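Local atomic coordinates of urocanate hydratase (Paenibacillus sp. Soil724D2, PDB entry 7NED), a protein that hydrates thiourocanate in bacterial ergothioneine catabolism, probably using bound NAD+ in the manner of the urocanase family, and also binds urocanate. Residues E11-C14 with Q19-L22; A21-L26 with R60-L65; R207-A212 with V242-T247; N233-Y238 with G290-V295. One frame throughout, in Å; residues are numbered along the deposited sequence.

Contact 1. Residues E11-C14 with Q19-L22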
loop_
_atom_site.group_PDB
_atom_site.type_symbol
_atom_site.label_atom_id
_atom_site.label_comp_id
_atom_site.label_asym_id
_atom_site.label_seq_id
_atom_site.Cartn_x
_atom_site.Cartn_y
_atom_site.Cartn_z
ATOM N N GLU A 11 -18.823 18.561 -26.118
ATOM C CA GLU A 11 -20.102 18.018 -25.724
ATOM C C GLU A 11 -19.869 17.093 -24.540
ATOM O O GLU A 11 -19.159 16.095 -24.662
ATOM C CB GLU A 11 -20.781 17.275 -26.871
ATOM C CG GLU A 11 -22.160 16.797 -26.475
ATOM C CD GLU A 11 -22.898 16.083 -27.590
ATOM O OE1 GLU A 11 -22.307 15.819 -28.653
ATOM O OE2 GLU A 11 -24.101 15.828 -27.414
ATOM N N LEU A 12 -20.456 17.432 -23.408
ATOM C CA LEU A 12 -20.351 16.574 -22.225
ATOM C C LEU A 12 -21.171 15.297 -22.369
ATOM O O LEU A 12 -22.347 15.341 -22.748
ATOM C CB LEU A 12 -20.814 17.353 -21.001
ATOM C CG LEU A 12 -19.877 18.400 -20.408
ATOM C CD1 LEU A 12 -20.566 19.029 -19.183
ATOM C CD2 LEU A 12 -18.585 17.716 -19.995
ATOM N N ARG A 13 -20.571 14.146 -22.047
ATOM C CA ARG A 13 -21.354 12.941 -21.859
ATOM C C ARG A 13 -21.620 12.657 -20.386
ATOM O O ARG A 13 -22.510 11.864 -20.068
ATOM C CB ARG A 13 -20.641 11.741 -22.491
ATOM C CG ARG A 13 -20.409 11.997 -23.992
ATOM C CD ARG A 13 -19.420 11.011 -24.521
ATOM N NE ARG A 13 -18.131 11.274 -23.912
ATOM C CZ ARG A 13 -17.101 10.459 -24.034
ATOM N NH1 ARG A 13 -17.246 9.345 -24.733
ATOM N NH2 ARG A 13 -15.942 10.761 -23.471
ATOM N N CYS A 14 -20.883 13.308 -19.508
ATOM C CA CYS A 14 -20.984 13.136 -18.072
ATOM C C CYS A 14 -21.646 14.360 -17.479
ATOM O O CYS A 14 -21.970 15.320 -18.183
ATOM C CB CYS A 14 -19.603 12.939 -17.460
ATOM S SG CYS A 14 -18.689 11.605 -18.218
ATOM N N GLN A 19 -15.589 14.795 -14.426
ATOM C CA GLN A 19 -15.894 13.409 -14.723
ATOM C C GLN A 19 -15.577 13.105 -16.186
ATOM O O GLN A 19 -14.977 12.072 -16.508
ATOM C CB GLN A 19 -17.366 13.124 -14.433
ATOM C CG GLN A 19 -17.832 13.440 -12.981
ATOM C CD GLN A 19 -18.345 14.859 -12.826
ATOM O OE1 GLN A 19 -17.755 15.815 -13.330
ATOM N NE2 GLN A 19 -19.460 15.001 -12.134
ATOM N N GLU A 20 -15.966 14.006 -17.076
ATOM C CA GLU A 20 -15.690 13.804 -18.499
ATOM C C GLU A 20 -14.192 13.634 -18.755
ATOM O O GLU A 20 -13.772 12.839 -19.618
ATOM C CB GLU A 20 -16.244 14.991 -19.282
ATOM C CG GLU A 20 -16.028 14.908 -20.804
ATOM C CD GLU A 20 -17.038 13.980 -21.501
ATOM O OE1 GLU A 20 -18.145 13.770 -20.954
ATOM O OE2 GLU A 20 -16.738 13.486 -22.621
ATOM N N ALA A 21 -13.366 14.397 -18.033
ATOM C CA ALA A 21 -11.928 14.329 -18.244
ATOM C C ALA A 21 -11.419 12.921 -17.977
ATOM O O ALA A 21 -10.669 12.353 -18.785
ATOM C CB ALA A 21 -11.199 15.354 -17.363
ATOM N N LEU A 22 -11.867 12.314 -16.871
ATOM C CA LEU A 22 -11.417 10.969 -16.565
ATOM C C LEU A 22 -11.913 9.982 -17.610
ATOM O O LEU A 22 -11.187 9.051 -17.967
ATOM C CB LEU A 22 -11.876 10.543 -15.160
ATOM C CG LEU A 22 -11.401 11.505 -14.062
ATOM C CD1 LEU A 22 -11.894 11.049 -12.659
ATOM C CD2 LEU A 22 -9.857 11.683 -14.087
#

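Contact 2. Residues A21-L26 with R60-L65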
loop_
_atom_site.group_PDB
_atom_site.type_symbol
_atom_site.label_atom_id
_atom_site.label_comp_id
_atom_site.label_asym_id
_atom_site.label_seq_id
_atom_site.Cartn_x
_atom_site.Cartn_y
_atom_site.Cartn_z
ATOM N N ALA A 21 -13.366 14.397 -18.033
ATOM C CA ALA A 21 -11.928 14.329 -18.244
ATOM C C ALA A 21 -11.419 12.921 -17.977
ATOM O O ALA A 21 -10.669 12.353 -18.785
ATOM C CB ALA A 21 -11.199 15.354 -17.363
ATOM N N LEU A 22 -11.867 12.314 -16.871
ATOM C CA LEU A 22 -11.417 10.969 -16.565
ATOM C C LEU A 22 -11.913 9.982 -17.610
ATOM O O LEU A 22 -11.187 9.051 -17.967
ATOM C CB LEU A 22 -11.876 10.543 -15.160
ATOM C CG LEU A 22 -11.401 11.505 -14.062
ATOM C CD1 LEU A 22 -11.894 11.049 -12.659
ATOM C CD2 LEU A 22 -9.857 11.683 -14.087
ATOM N N LEU A 23 -13.163 10.136 -18.063
ATOM C CA LEU A 23 -13.689 9.237 -19.100
ATOM C C LEU A 23 -12.863 9.355 -20.376
ATOM O O LEU A 23 -12.483 8.347 -20.991
ATOM C CB LEU A 23 -15.166 9.561 -19.399
ATOM C CG LEU A 23 -15.791 8.761 -20.559
ATOM C CD1 LEU A 23 -15.709 7.237 -20.257
ATOM C CD2 LEU A 23 -17.222 9.200 -20.784
ATOM N N ARG A 24 -12.539 10.575 -20.764
ATOM C CA ARG A 24 -11.735 10.739 -21.977
ATOM C C ARG A 24 -10.319 10.229 -21.799
ATOM O O ARG A 24 -9.700 9.778 -22.765
ATOM C CB ARG A 24 -11.724 12.201 -22.396
ATOM C CG ARG A 24 -13.091 12.624 -22.877
ATOM C CD ARG A 24 -13.064 14.031 -23.467
ATOM N NE ARG A 24 -14.428 14.434 -23.819
ATOM C CZ ARG A 24 -14.717 15.455 -24.629
ATOM N NH1 ARG A 24 -13.738 16.199 -25.177
ATOM N NH2 ARG A 24 -15.984 15.731 -24.889
ATOM N N MET A 25 -9.755 10.338 -20.588
ATOM C CA MET A 25 -8.422 9.781 -20.388
ATOM C C MET A 25 -8.451 8.260 -20.497
ATOM O O MET A 25 -7.516 7.632 -21.032
ATOM C CB MET A 25 -7.903 10.241 -19.020
ATOM C CG MET A 25 -7.538 11.687 -19.029
ATOM S SD MET A 25 -6.873 12.109 -17.449
ATOM C CE MET A 25 -5.111 11.702 -17.614
ATOM N N LEU A 26 -9.508 7.644 -19.982
ATOM C CA LEU A 26 -9.680 6.205 -20.184
ATOM C C LEU A 26 -9.733 5.867 -21.675
ATOM O O LEU A 26 -9.017 4.976 -22.158
ATOM C CB LEU A 26 -10.943 5.717 -19.455
ATOM C CG LEU A 26 -11.436 4.314 -19.778
ATOM C CD1 LEU A 26 -10.369 3.241 -19.514
ATOM C CD2 LEU A 26 -12.709 3.991 -19.012
ATOM N N ARG A 60 -20.207 3.572 -17.783
ATOM C CA ARG A 60 -21.541 3.924 -17.280
ATOM C C ARG A 60 -21.445 4.730 -15.991
ATOM O O ARG A 60 -22.110 5.765 -15.828
ATOM C CB ARG A 60 -22.387 2.669 -17.040
ATOM C CG ARG A 60 -22.887 2.000 -18.303
ATOM C CD ARG A 60 -23.913 0.900 -17.977
ATOM N NE ARG A 60 -23.330 -0.163 -17.173
ATOM C CZ ARG A 60 -22.728 -1.249 -17.666
ATOM N NH1 ARG A 60 -22.635 -1.448 -18.988
ATOM N NH2 ARG A 60 -22.247 -2.152 -16.821
ATOM N N THR A 61 -20.629 4.258 -15.051
ATOM C CA THR A 61 -20.538 4.940 -13.764
ATOM C C THR A 61 -20.051 6.377 -13.916
ATOM O O THR A 61 -20.585 7.286 -13.275
ATOM C CB THR A 61 -19.614 4.178 -12.827
ATOM O OG1 THR A 61 -20.101 2.841 -12.657
ATOM C CG2 THR A 61 -19.578 4.886 -11.451
ATOM N N LEU A 62 -19.019 6.604 -14.743
ATOM C CA LEU A 62 -18.491 7.954 -14.896
ATOM C C LEU A 62 -19.513 8.900 -15.506
ATOM O O LEU A 62 -19.488 10.094 -15.209
ATOM C CB LEU A 62 -17.224 7.963 -15.778
ATOM C CG LEU A 62 -15.932 7.563 -15.061
ATOM C CD1 LEU A 62 -14.822 7.328 -16.067
ATOM C CD2 LEU A 62 -15.568 8.661 -14.104
ATOM N N LYS A 63 -20.354 8.400 -16.395
ATOM C CA LYS A 63 -21.356 9.260 -17.020
ATOM C C LYS A 63 -22.417 9.757 -16.022
ATOM O O LYS A 63 -22.975 10.751 -16.242
ATOM C CB LYS A 63 -21.998 8.607 -18.220
ATOM C CG LYS A 63 -21.068 8.413 -19.387
ATOM C CD LYS A 63 -21.689 7.553 -20.466
ATOM C CE LYS A 63 -20.785 7.279 -21.620
ATOM N NZ LYS A 63 -21.326 6.300 -22.583
ATOM N N GLU A 64 -22.626 9.047 -14.930
ATOM C CA GLU A 64 -23.600 9.436 -13.927
ATOM C C GLU A 64 -23.034 9.927 -12.581
ATOM O O GLU A 64 -23.743 10.361 -11.754
ATOM C CB GLU A 64 -24.583 8.309 -13.683
ATOM C CG GLU A 64 -25.345 7.894 -14.931
ATOM C CD GLU A 64 -26.023 6.584 -14.760
ATOM O OE1 GLU A 64 -26.419 6.279 -13.640
ATOM O OE2 GLU A 64 -26.110 5.811 -15.717
ATOM N N LEU A 65 -21.734 9.844 -12.411
ATOM C CA LEU A 65 -21.102 10.246 -11.182
ATOM C C LEU A 65 -21.201 11.741 -10.874
ATOM O O LEU A 65 -20.942 12.530 -11.687
ATOM C CB LEU A 65 -19.626 9.850 -11.204
ATOM C CG LEU A 65 -18.788 9.868 -9.935
ATOM C CD1 LEU A 65 -19.157 8.710 -9.038
ATOM C CD2 LEU A 65 -17.338 9.781 -10.335
#

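Contact 3. Residues R207-A212 with V242-T247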
loop_
_atom_site.group_PDB
_atom_site.type_symbol
_atom_site.label_atom_id
_atom_site.label_comp_id
_atom_site.label_asym_id
_atom_site.label_seq_id
_atom_site.Cartn_x
_atom_site.Cartn_y
_atom_site.Cartn_z
ATOM N N ARG A 207 16.139 -4.697 -42.629
ATOM C CA ARG A 207 16.259 -6.043 -42.074
ATOM C C ARG A 207 17.696 -6.530 -42.076
ATOM O O ARG A 207 17.978 -7.628 -41.587
ATOM C CB ARG A 207 15.359 -7.026 -42.825
ATOM C CG ARG A 207 13.880 -6.757 -42.592
ATOM C CD ARG A 207 13.017 -7.702 -43.375
ATOM N NE ARG A 207 11.616 -7.283 -43.422
ATOM C CZ ARG A 207 10.634 -7.910 -42.780
ATOM N NH1 ARG A 207 10.902 -8.980 -42.041
ATOM N NH2 ARG A 207 9.388 -7.466 -42.883
ATOM N N SER A 208 18.622 -5.708 -42.548
ATOM C CA SER A 208 20.018 -6.094 -42.664
ATOM C C SER A 208 20.856 -5.366 -41.620
ATOM O O SER A 208 20.893 -4.132 -41.608
ATOM C CB SER A 208 20.517 -5.770 -44.072
ATOM O OG SER A 208 21.906 -5.770 -44.055
ATOM N N LEU A 209 21.566 -6.125 -40.784
ATOM C CA LEU A 209 22.462 -5.509 -39.816
ATOM C C LEU A 209 23.612 -4.771 -40.501
ATOM O O LEU A 209 24.032 -3.706 -40.044
ATOM C CB LEU A 209 23.010 -6.563 -38.855
ATOM C CG LEU A 209 24.129 -6.110 -37.933
ATOM C CD1 LEU A 209 23.660 -4.990 -36.996
ATOM C CD2 LEU A 209 24.719 -7.276 -37.125
ATOM N N ASP A 210 24.171 -5.343 -41.570
ATOM C CA ASP A 210 25.226 -4.642 -42.294
ATOM C C ASP A 210 24.748 -3.284 -42.777
ATOM O O ASP A 210 25.465 -2.285 -42.658
ATOM C CB ASP A 210 25.723 -5.486 -43.471
ATOM C CG ASP A 210 26.516 -6.702 -43.023
ATOM O OD1 ASP A 210 26.857 -6.804 -41.822
ATOM O OD2 ASP A 210 26.829 -7.540 -43.894
ATOM N N GLU A 211 23.552 -3.234 -43.367
ATOM C CA GLU A 211 23.019 -1.960 -43.836
ATOM C C GLU A 211 22.813 -0.996 -42.673
ATOM O O GLU A 211 23.125 0.204 -42.779
ATOM C CB GLU A 211 21.719 -2.178 -44.590
ATOM C CG GLU A 211 21.107 -0.899 -45.083
ATOM C CD GLU A 211 20.002 -1.114 -46.074
ATOM O OE1 GLU A 211 18.947 -1.657 -45.687
ATOM O OE2 GLU A 211 20.137 -0.632 -47.213
ATOM N N ALA A 212 22.300 -1.503 -41.553
ATOM C CA ALA A 212 22.101 -0.645 -40.393
ATOM C C ALA A 212 23.410 -0.049 -39.928
ATOM O O ALA A 212 23.478 1.149 -39.625
ATOM C CB ALA A 212 21.437 -1.425 -39.248
ATOM N N VAL A 242 29.233 -7.964 -30.512
ATOM C CA VAL A 242 30.383 -8.360 -29.716
ATOM C C VAL A 242 31.327 -9.209 -30.553
ATOM O O VAL A 242 32.555 -9.066 -30.487
ATOM C CB VAL A 242 29.906 -9.113 -28.464
ATOM C CG1 VAL A 242 31.085 -9.740 -27.756
ATOM C CG2 VAL A 242 29.123 -8.161 -27.549
ATOM N N ARG A 243 30.768 -10.120 -31.336
ATOM C CA ARG A 243 31.593 -10.936 -32.214
ATOM C C ARG A 243 32.374 -10.060 -33.196
ATOM O O ARG A 243 33.579 -10.250 -33.403
ATOM C CB ARG A 243 30.701 -11.937 -32.951
ATOM C CG ARG A 243 31.424 -13.150 -33.524
ATOM C CD ARG A 243 30.491 -14.029 -34.357
ATOM N NE ARG A 243 30.011 -13.320 -35.548
ATOM C CZ ARG A 243 30.777 -13.017 -36.591
ATOM N NH1 ARG A 243 32.061 -13.356 -36.583
ATOM N NH2 ARG A 243 30.271 -12.365 -37.631
ATOM N N ARG A 244 31.695 -9.100 -33.821
ATOM C CA ARG A 244 32.325 -8.221 -34.791
ATOM C C ARG A 244 33.236 -7.183 -34.165
ATOM O O ARG A 244 33.809 -6.392 -34.924
ATOM C CB ARG A 244 31.266 -7.510 -35.623
ATOM C CG ARG A 244 30.381 -8.444 -36.384
ATOM C CD ARG A 244 29.515 -7.656 -37.313
ATOM N NE ARG A 244 28.515 -8.491 -37.954
ATOM C CZ ARG A 244 27.879 -8.139 -39.060
ATOM N NH1 ARG A 244 28.169 -6.970 -39.627
ATOM N NH2 ARG A 244 26.978 -8.947 -39.616
ATOM N N GLY A 245 33.402 -7.180 -32.837
ATOM C CA GLY A 245 34.207 -6.171 -32.159
ATOM C C GLY A 245 33.693 -4.755 -32.302
ATOM O O GLY A 245 34.467 -3.801 -32.195
ATOM N N ILE A 246 32.401 -4.596 -32.558
ATOM C CA ILE A 246 31.765 -3.297 -32.690
ATOM C C ILE A 246 31.210 -2.915 -31.321
ATOM O O ILE A 246 30.304 -3.578 -30.808
ATOM C CB ILE A 246 30.664 -3.342 -33.749
ATOM C CG1 ILE A 246 31.294 -3.489 -35.137
ATOM C CG2 ILE A 246 29.807 -2.115 -33.679
ATOM C CD1 ILE A 246 30.314 -3.370 -36.266
ATOM N N THR A 247 31.777 -1.865 -30.714
ATOM C CA THR A 247 31.335 -1.397 -29.400
ATOM C C THR A 247 30.632 -0.070 -29.597
ATOM O O THR A 247 31.289 0.924 -29.945
ATOM C CB THR A 247 32.498 -1.236 -28.414
ATOM O OG1 THR A 247 33.205 -2.470 -28.286
ATOM C CG2 THR A 247 31.999 -0.833 -27.024
#

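Contact 4. Residues N233-Y238 with G290-V295. With NAD (nicotinamide-adenine-dinucleotide), chain C.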
loop_
_atom_site.group_PDB
_atom_site.type_symbol
_atom_site.label_atom_id
_atom_site.label_comp_id
_atom_site.label_asym_id
_atom_site.label_seq_id
_atom_site.Cartn_x
_atom_site.Cartn_y
_atom_site.Cartn_z
ATOM N N ASN A 233 16.130 -9.869 -33.318
ATOM C CA ASN A 233 16.047 -10.164 -31.904
ATOM C C ASN A 233 17.299 -9.639 -31.213
ATOM O O ASN A 233 18.418 -9.910 -31.661
ATOM C CB ASN A 233 15.893 -11.667 -31.709
ATOM C CG ASN A 233 15.485 -12.026 -30.316
ATOM O OD1 ASN A 233 16.151 -11.652 -29.337
ATOM N ND2 ASN A 233 14.376 -12.743 -30.205
ATOM N N ALA A 234 17.109 -8.860 -30.145
ATOM C CA ALA A 234 18.261 -8.318 -29.421
ATOM C C ALA A 234 19.208 -9.413 -28.931
ATOM O O ALA A 234 20.427 -9.185 -28.840
ATOM C CB ALA A 234 17.806 -7.457 -28.226
ATOM N N SER A 235 18.685 -10.594 -28.583
ATOM C CA SER A 235 19.580 -11.619 -28.068
ATOM C C SER A 235 20.387 -12.276 -29.181
ATOM O O SER A 235 21.290 -13.066 -28.887
ATOM C CB SER A 235 18.801 -12.690 -27.272
ATOM O OG SER A 235 17.786 -13.258 -28.083
ATOM N N ASP A 236 20.082 -11.969 -30.436
ATOM C CA ASP A 236 20.929 -12.344 -31.561
ATOM C C ASP A 236 21.854 -11.211 -31.984
ATOM O O ASP A 236 23.032 -11.454 -32.270
ATOM C CB ASP A 236 20.071 -12.754 -32.770
ATOM C CG ASP A 236 19.162 -13.936 -32.468
ATOM O OD1 ASP A 236 18.081 -14.044 -33.095
ATOM O OD2 ASP A 236 19.549 -14.764 -31.628
ATOM N N ILE A 237 21.347 -9.973 -32.024
ATOM C CA ILE A 237 22.129 -8.877 -32.601
ATOM C C ILE A 237 23.229 -8.460 -31.646
ATOM O O ILE A 237 24.370 -8.214 -32.065
ATOM C CB ILE A 237 21.240 -7.672 -32.949
ATOM C CG1 ILE A 237 20.212 -8.005 -34.049
ATOM C CG2 ILE A 237 22.132 -6.426 -33.332
ATOM C CD1 ILE A 237 20.825 -8.436 -35.357
ATOM N N TYR A 238 22.907 -8.340 -30.347
ATOM C CA TYR A 238 23.906 -7.831 -29.411
ATOM C C TYR A 238 25.125 -8.733 -29.374
ATOM O O TYR A 238 26.253 -8.213 -29.479
ATOM C CB TYR A 238 23.333 -7.642 -28.009
ATOM C CG TYR A 238 22.440 -6.433 -27.799
ATOM C CD1 TYR A 238 22.435 -5.777 -26.580
ATOM C CD2 TYR A 238 21.598 -5.959 -28.811
ATOM C CE1 TYR A 238 21.618 -4.701 -26.358
ATOM C CE2 TYR A 238 20.777 -4.880 -28.597
ATOM C CZ TYR A 238 20.785 -4.262 -27.351
ATOM O OH TYR A 238 19.957 -3.188 -27.121
ATOM N N GLY A 290 14.098 -16.199 -20.636
ATOM C CA GLY A 290 15.084 -15.873 -19.625
ATOM C C GLY A 290 16.489 -16.196 -20.082
ATOM O O GLY A 290 17.426 -15.426 -19.838
ATOM N N ALA A 291 16.650 -17.318 -20.789
ATOM C CA ALA A 291 17.965 -17.642 -21.328
ATOM C C ALA A 291 18.407 -16.607 -22.358
ATOM O O ALA A 291 19.595 -16.248 -22.416
ATOM C CB ALA A 291 17.949 -19.037 -21.951
ATOM N N SER A 292 17.477 -16.144 -23.207
ATOM C CA SER A 292 17.843 -15.148 -24.227
ATOM C C SER A 292 18.176 -13.801 -23.587
ATOM O O SER A 292 19.104 -13.115 -24.020
ATOM C CB SER A 292 16.727 -14.985 -25.253
ATOM O OG SER A 292 16.626 -16.093 -26.130
ATOM N N ILE A 293 17.436 -13.404 -22.546
ATOM C CA ILE A 293 17.808 -12.195 -21.818
ATOM C C ILE A 293 19.204 -12.336 -21.233
ATOM O O ILE A 293 20.003 -11.396 -21.269
ATOM C CB ILE A 293 16.766 -11.889 -20.731
ATOM C CG1 ILE A 293 15.484 -11.322 -21.371
ATOM C CG2 ILE A 293 17.382 -10.997 -19.659
ATOM C CD1 ILE A 293 14.313 -11.282 -20.374
ATOM N N ALA A 294 19.521 -13.510 -20.671
ATOM C CA ALA A 294 20.861 -13.725 -20.135
ATOM C C ALA A 294 21.939 -13.527 -21.214
ATOM O O ALA A 294 22.974 -12.889 -20.971
ATOM C CB ALA A 294 20.942 -15.129 -19.520
ATOM N N VAL A 295 21.712 -14.066 -22.410
ATOM C CA VAL A 295 22.649 -13.866 -23.519
ATOM C C VAL A 295 22.795 -12.382 -23.856
ATOM O O VAL A 295 23.904 -11.880 -24.107
ATOM C CB VAL A 295 22.185 -14.659 -24.753
ATOM C CG1 VAL A 295 22.963 -14.213 -25.963
ATOM C CG2 VAL A 295 22.349 -16.149 -24.516
HETATM P PA NAD C . 5.910 -3.066 -25.110
HETATM O O1A NAD C . 5.717 -4.528 -24.714
HETATM O O2A NAD C . 4.911 -2.211 -25.778
HETATM O O5B NAD C . 7.104 -3.191 -26.307
HETATM C C5B NAD C . 8.109 -4.077 -26.018
HETATM C C4B NAD C . 8.887 -4.233 -27.406
HETATM O O4B NAD C . 9.948 -5.143 -27.332
HETATM C C3B NAD C . 7.804 -4.834 -28.359
HETATM O O3B NAD C . 7.748 -4.108 -29.516
HETATM C C2B NAD C . 8.351 -6.271 -28.625
HETATM O O2B NAD C . 8.163 -6.692 -29.926
HETATM C C1B NAD C . 9.845 -5.990 -28.493
HETATM N N9A NAD C . 10.655 -7.157 -28.142
HETATM C C8A NAD C . 10.369 -8.208 -27.277
HETATM N N7A NAD C . 11.332 -9.093 -27.202
HETATM C C5A NAD C . 12.324 -8.598 -28.038
HETATM C C6A NAD C . 13.600 -9.084 -28.400
HETATM N N6A NAD C . 14.091 -10.234 -27.884
HETATM N N1A NAD C . 14.376 -8.374 -29.267
HETATM C C2A NAD C . 13.818 -7.246 -29.773
HETATM N N3A NAD C . 12.632 -6.667 -29.526
HETATM C C4A NAD C . 11.901 -7.384 -28.646
HETATM O O3 NAD C . 6.654 -2.560 -23.827
HETATM P PN NAD C . 6.852 -0.997 -23.585
HETATM O O1N NAD C . 5.723 -0.146 -23.083
HETATM O O2N NAD C . 7.790 -0.490 -24.662
HETATM O O5D NAD C . 7.893 -0.938 -22.213
HETATM C C5D NAD C . 9.117 -1.673 -22.394
HETATM C C4D NAD C . 9.865 -1.687 -21.089
HETATM O O4D NAD C . 9.948 -0.389 -20.532
HETATM C C3D NAD C . 8.868 -2.498 -20.108
HETATM O O3D NAD C . 9.588 -3.407 -19.283
HETATM C C2D NAD C . 8.238 -1.375 -19.205
HETATM O O2D NAD C . 8.003 -1.720 -17.901
HETATM C C1D NAD C . 9.593 -0.598 -19.186
HETATM N N1N NAD C . 9.635 0.690 -18.480
HETATM C C2N NAD C . 9.548 0.506 -17.114
HETATM C C3N NAD C . 9.638 1.580 -16.243
HETATM C C7N NAD C . 9.465 1.271 -14.749
HETATM O O7N NAD C . 9.937 1.959 -13.844
HETATM N N7N NAD C . 8.669 0.188 -14.417
HETATM C C4N NAD C . 9.844 2.842 -16.817
HETATM C C5N NAD C . 9.943 2.976 -18.201
HETATM C C6N NAD C . 9.855 1.862 -19.053
#

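Contact 1. Residues E11-C14 with Q19-L22
Glu-20 turns its carboxylate into the loop 11-14 and holds it by backbone and side chain together. Glu-20 OE1 takes the amide N of Arg-13 at 2.7 Å, from above the carboxylate plane, and more weakly the N of Cys-14 at 3.1 Å. The other oxygen, Glu-20 OE2, receives Arg-13 NE at 2.9 Å on its syn lone pair and Arg-13 NH2 at 3.0 Å from above the plane, both with OE2 close to the guanidinium plane. Glu-20 is bent at chi2 (79°) and Arg-13 at chi3 (-67°), which brings the two groups together at the guanidinium edge, their planes 49° apart. In this N-terminal urocanase domain the pairing folds the leading loop back onto the first turn of helix 17-31. Arg-24 NE adds a further salt bridge to OE2, while NH1 of Arg-13 goes on to Glu-27. With an alanine in place of this glutamate, the two loop amides would probably lose their acceptor, and Arg-13 and Arg-24 a shared carboxylate. Apolar contacts line the grip: Leu-12 CD2 rests on Glu-20 CB at 3.7 Å, and Cys-14 CB meets Gln-19 CB at 3.8 Å.

Contact 2. Residues A21-L26 with R60-L65
Leu-62 faces Leu-22 and Leu-23 where helices 17-31 and 52-64 of the N-terminal urocanase domain pack nearly antiparallel, their short segments 155° apart in direction with axes 9.8 Å from each other. The contact is apolar, with no hydrogen bond between the segments, and the backbones come nearest at Leu-23 and Leu-62, whose CA atoms are 6.5 Å apart.

Leucine-to-leucine packing carries most of it. The two methyls of Leu-62 divide the work: CD1 presses on the backbone of helix 17-31, 3.8 Å from Leu-23 CA, and also lies 4.0 Å from Leu-23 CB, whereas CD2 reaches Leu-22 CB at a looser 4.3 Å. One residue thus spans the boundary between two successive leucines. Both Leu-22 and Leu-62 also touch Ile-91 of strand 91-95, so both helices pack on one strand of the mixed sheet. One turn further along helix 17-31, Leu-26 meets Tyr-55, Ile-58 and Val-59 and continues the interface toward the start of helix 52-64. Arg-60 and Thr-61 also pack on Lys-544 and Ile-543 of the second subunit.

The remaining contact is between an aliphatic chain and a methyl. Lys-63, extended beyond CG, runs obliquely past the end of Leu-23 and offers its methylenes. Leu-23 CG stands anti to the backbone N (chi1 175°), which carries CD2 over to that chain; Leu-23 CD2 lies 4.1 Å from Lys-63 CE and 4.2 Å from Lys-63 CG.

Contact 3. Residues R207-A212 with V242-T247
Asp-210, in the first turn of helix 209-222, and Arg-244, where the chain leaves helix 234-243, reach across to each other and join in a salt bridge at the protein surface. Its ionic part rests on a single oxygen: Asp-210 OD1 takes Arg-244 NH1 at 2.6 Å, nearly in line with the C-O bond and almost in the guanidinium plane, and Arg-244 NH2 more weakly at 3.1 Å. OD1 therefore sits in the fork between the two terminal nitrogens, with the carboxylate turned 60° from the guanidinium. Extended from CG to NE, the arginine chain spans a wide gap, for the nearest CA atoms, those of Asp-210 and Arg-244, are 10.9 Å apart. Glu-240 binds NE of Arg-244, so two acidic residues share the one guanidinium.

A methyl-on-guanidinium contact supplies the rest. Leu-209 CD2 lies 3.7 Å above one face of the Arg-244 guanidinium, offset toward its rim, so the group is met in its plane by a carboxylate and over a face by a methyl.

The backbone ends are closed by local hydrogen bonds. Ser-208 is the N-cap of helix 209-222, its OG accepting from Glu-211 N at 3.1 Å. Gly-245, with positive phi (63°), closes the end of helix 234-243 in a Schellman motif.

Both helices belong to the Rossmann-like domain. Leu-209 and Ala-212 pack on strand 226-231 of its parallel sheet, Arg-244 and Ile-246 touch Leu-213 further along helix 209-222, and Val-242 leans on helix 282-305 through Ala-299, Glu-302 and Leu-303.

Contact 4. Residues N233-Y238 with G290-V295
Ser-235 and Ser-292 bring two helices close, their CA atoms 5.5 Å apart, yet no hydrogen bond joins the segments. Here helix 234-243 of the Rossmann-like domain, which starts at the adenine end of bound NAD, packs against helix 282-305. Small side chains permit the approach: Ser-235 CB lies 3.3 Å from the carbonyl O of Ser-292, and Ser-235 OG is 3.5 Å from Ser-292 CB. Each hydroxyl is bonded to a partner other than the opposite serine. Ser-292 OG is bonded to Ser-267 N, while Ser-235 OG, placed between its backbone N and carbonyl carbon (chi1 56°), turns back to Asn-233 OD1.

That amide oxygen gathers three donors. As N-cap, Asn-233 accepts from Ser-235 N in the carbonyl plane, on a lone pair; Ser-235 OG gives its proton to Asn-233 OD1 from above that plane at 2.6 Å; and N6A of NAD donates to Asn-233 OD1 at 2.9 Å. The ND2 side is tied to Val-265 O, which fixes which end of the amide faces the adenine. Beside it, Ala-234 N bonds to N1A of NAD at 2.9 Å, nearly straight at 176°, so the first turn reads both the amino group and the ring nitrogen of the adenine. A leucine in place of Asn-233 would probably leave N6A, Ser-235 N and the Ser-235 hydroxyl without their shared acceptor, and Val-265 O without this donor.

Farther along helix 282-305, Val-295 adds one methyl, CG1, 3.6 Å from the carbonyl O of Ser-235.

In the fold
Along the chain, contacts 1 and 2 come first and adjoin on helix 17-31, sharing Ala-21 and Leu-22; their centres are about 6 Å apart, and Gln-19 NE2 to Leu-65 O probably adds a hydrogen bond between them. Contacts 3 and 4 follow in the Rossmann-like domain, both using helix 234-243, contact 4 at its start and contact 3 at its end, with centres about 15 Å apart and their segments alternating in sequence. The two pairs lie on opposite sides of the chain's centre, contact centres about 42 to 51 Å apart. The first pair thus joins the leading loop and helices 17-31 and 52-64 of the N-terminal domain, the second the helices beside the parallel sheet, where contact 4 alone touches NAD.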